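PDB 3TMG: glycine betaine, L-proline ABC transporter, glycine/betaine/L-proline-binding protein (ProX) from Borrelia burgdorferi, which binds glycine betaine (trimethyl glycine) and probably delivers it to an ABC transporter in the cell membrane as the substrate-binding component. Local coordinates for residues Leu144-Leu149 with Asp198-Met203. Sequence-based numbering, arbitrary orientation.
Sequences LNYYGL and DPDLIM
Tyr147 OH gives its hydrogen to Asp198 OD1 at 2.6 Å and accepts one from the backbone N of Asp200 at 3.0 Å, with an N-H...O angle of 162°. Both partners lie near the ring plane and reach the hydroxyl from well-separated directions. Pro199 CD packs obliquely against the same phenol end, 3.4 Å from Tyr147 OH. Next to it, Tyr146 OH donates a very short bond, 2.5 Å, to Asp200 OD2; ring and carboxylate stand 75° apart. With CG anti to the backbone N (chi1 -177°), the Tyr146 ring extends toward Asp200 and Ile202. Ile202 CD1 rests over the centre of this ring as a CH-pi contact, 3.6 Å from the centroid, and its CG1 reaches Tyr147 CE2 at 3.9 Å. The turn is a type I beta turn, Asp198 to Leu201, in the loop between strands 193-195 and 207-214; Tyr146 is the last residue of helix 135-146, which closes in a Schellman motif at Gly148. This surface join lies in the periplasmic-binding-protein fold, with the side chain of Asp198 about 13 Å from the bound trimethyl glycine. Asp198 OD1 meets Tyr147 through its anti lone pair and Ile202 N on the syn side, while OD2 takes Met203 N at 2.8 Å, fixing the carboxylate within its own loop. The buried Met203 packs on Val139, Thr140 and Ala143 of helix 135-146, and its carbonyl oxygen is hydrogen-bonded by Gln100 NE2.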
loop_
_atom_site.group_PDB
_atom_site.type_symbol
_atom_site.label_atom_id
_atom_site.label_comp_id
_atom_site.label_asym_id
_atom_site.label_seq_id
_atom_site.Cartn_x
_atom_site.Cartn_y
_atom_site.Cartn_z
ATOM N N LEU A 144 -14.013 10.069 10.255
ATOM C CA LEU A 144 -15.197 9.765 11.077
ATOM C C LEU A 144 -15.421 10.846 12.098
ATOM O O LEU A 144 -16.547 11.301 12.261
ATOM C CB LEU A 144 -15.110 8.408 11.766
ATOM C CG LEU A 144 -15.285 7.227 10.818
ATOM C CD1 LEU A 144 -14.926 5.915 11.527
ATOM C CD2 LEU A 144 -16.690 7.157 10.200
ATOM N N ASN A 145 -14.353 11.311 12.731
ATOM C CA ASN A 145 -14.479 12.419 13.688
ATOM C C ASN A 145 -14.934 13.704 13.029
ATOM O O ASN A 145 -15.832 14.373 13.508
ATOM C CB ASN A 145 -13.156 12.671 14.401
ATOM C CG ASN A 145 -12.756 11.531 15.293
ATOM O OD1 ASN A 145 -13.576 10.999 16.055
ATOM N ND2 ASN A 145 -11.485 11.165 15.250
ATOM N N TYR A 146 -14.272 14.059 11.946
ATOM C CA TYR A 146 -14.529 15.303 11.241
ATOM C C TYR A 146 -15.977 15.427 10.779
ATOM O O TYR A 146 -16.607 16.501 10.880
ATOM C CB TYR A 146 -13.615 15.359 9.987
ATOM C CG TYR A 146 -13.767 16.654 9.228
ATOM C CD1 TYR A 146 -13.062 17.798 9.617
ATOM C CD2 TYR A 146 -14.629 16.740 8.155
ATOM C CE1 TYR A 146 -13.242 19.013 8.945
ATOM C CE2 TYR A 146 -14.800 17.929 7.467
ATOM C CZ TYR A 146 -14.107 19.054 7.856
ATOM O OH TYR A 146 -14.310 20.228 7.152
ATOM N N TYR A 147 -16.495 14.348 10.217
ATOM C CA TYR A 147 -17.821 14.363 9.627
ATOM C C TYR A 147 -18.906 14.087 10.663
ATOM O O TYR A 147 -20.086 14.008 10.315
ATOM C CB TYR A 147 -17.912 13.368 8.456
ATOM C CG TYR A 147 -17.201 13.881 7.212
ATOM C CD1 TYR A 147 -17.692 14.997 6.518
ATOM C CD2 TYR A 147 -16.054 13.261 6.729
ATOM C CE1 TYR A 147 -17.046 15.492 5.380
ATOM C CE2 TYR A 147 -15.406 13.744 5.588
ATOM C CZ TYR A 147 -15.923 14.852 4.905
ATOM O OH TYR A 147 -15.299 15.325 3.748
ATOM N N GLY A 148 -18.486 13.951 11.928
ATOM C CA GLY A 148 -19.423 13.809 13.062
ATOM C C GLY A 148 -20.091 12.438 13.110
ATOM O O GLY A 148 -21.237 12.325 13.539
ATOM N N LEU A 149 -19.363 11.405 12.700
ATOM C CA LEU A 149 -19.897 10.052 12.550
ATOM C C LEU A 149 -19.358 9.080 13.602
ATOM O O LEU A 149 -19.841 7.953 13.728
ATOM C CB LEU A 149 -19.536 9.512 11.149
ATOM C CG LEU A 149 -20.160 10.263 9.953
ATOM C CD1 LEU A 149 -19.548 9.802 8.634
ATOM C CD2 LEU A 149 -21.658 10.087 9.918
ATOM N N ASP A 198 -16.156 12.822 -0.632
ATOM C CA ASP A 198 -15.449 13.287 0.559
ATOM C C ASP A 198 -15.296 14.804 0.363
ATOM O O ASP A 198 -14.250 15.281 -0.127
ATOM C CB ASP A 198 -14.108 12.517 0.621
ATOM C CG ASP A 198 -13.112 13.056 1.667
ATOM O OD1 ASP A 198 -13.531 13.727 2.672
ATOM O OD2 ASP A 198 -11.894 12.743 1.459
ATOM N N PRO A 199 -16.360 15.569 0.699
ATOM C CA PRO A 199 -16.501 16.994 0.287
ATOM C C PRO A 199 -15.317 17.841 0.699
ATOM O O PRO A 199 -14.927 18.769 -0.026
ATOM C CB PRO A 199 -17.727 17.489 1.065
ATOM C CG PRO A 199 -18.479 16.258 1.474
ATOM C CD PRO A 199 -17.599 15.046 1.315
ATOM N N ASP A 200 -14.788 17.559 1.879
ATOM C CA ASP A 200 -13.706 18.366 2.420
ATOM C C ASP A 200 -12.319 17.723 2.258
ATOM O O ASP A 200 -11.301 18.253 2.754
ATOM C CB ASP A 200 -14.026 18.746 3.858
ATOM C CG ASP A 200 -15.164 19.755 3.938
ATOM O OD1 ASP A 200 -15.575 20.279 2.894
ATOM O OD2 ASP A 200 -15.630 20.056 5.045
ATOM N N LEU A 201 -12.290 16.605 1.521
ATOM C CA LEU A 201 -11.044 15.941 1.090
ATOM C C LEU A 201 -10.181 15.497 2.279
ATOM O O LEU A 201 -8.982 15.566 2.222
ATOM C CB LEU A 201 -10.208 16.850 0.147
ATOM C CG LEU A 201 -9.477 16.118 -0.987
ATOM C CD1 LEU A 201 -10.511 15.585 -1.975
ATOM C CD2 LEU A 201 -8.512 17.068 -1.690
ATOM N N ILE A 202 -10.806 15.063 3.372
ATOM C CA ILE A 202 -10.041 14.579 4.500
ATOM C C ILE A 202 -9.162 13.359 4.113
ATOM O O ILE A 202 -8.052 13.191 4.611
ATOM C CB ILE A 202 -11.003 14.252 5.678
ATOM C CG1 ILE A 202 -11.940 15.451 5.957
ATOM C CG2 ILE A 202 -10.220 13.806 6.916
ATOM C CD1 ILE A 202 -11.251 16.761 6.396
ATOM N N MET A 203 -9.669 12.516 3.220
ATOM C CA MET A 203 -8.924 11.346 2.782
ATOM C C MET A 203 -7.867 11.663 1.713
ATOM O O MET A 203 -7.095 10.762 1.292
ATOM C CB MET A 203 -9.867 10.270 2.235
ATOM C CG MET A 203 -11.025 9.861 3.163
ATOM S SD MET A 203 -10.402 9.108 4.664
ATOM C CE MET A 203 -9.689 7.569 4.082
#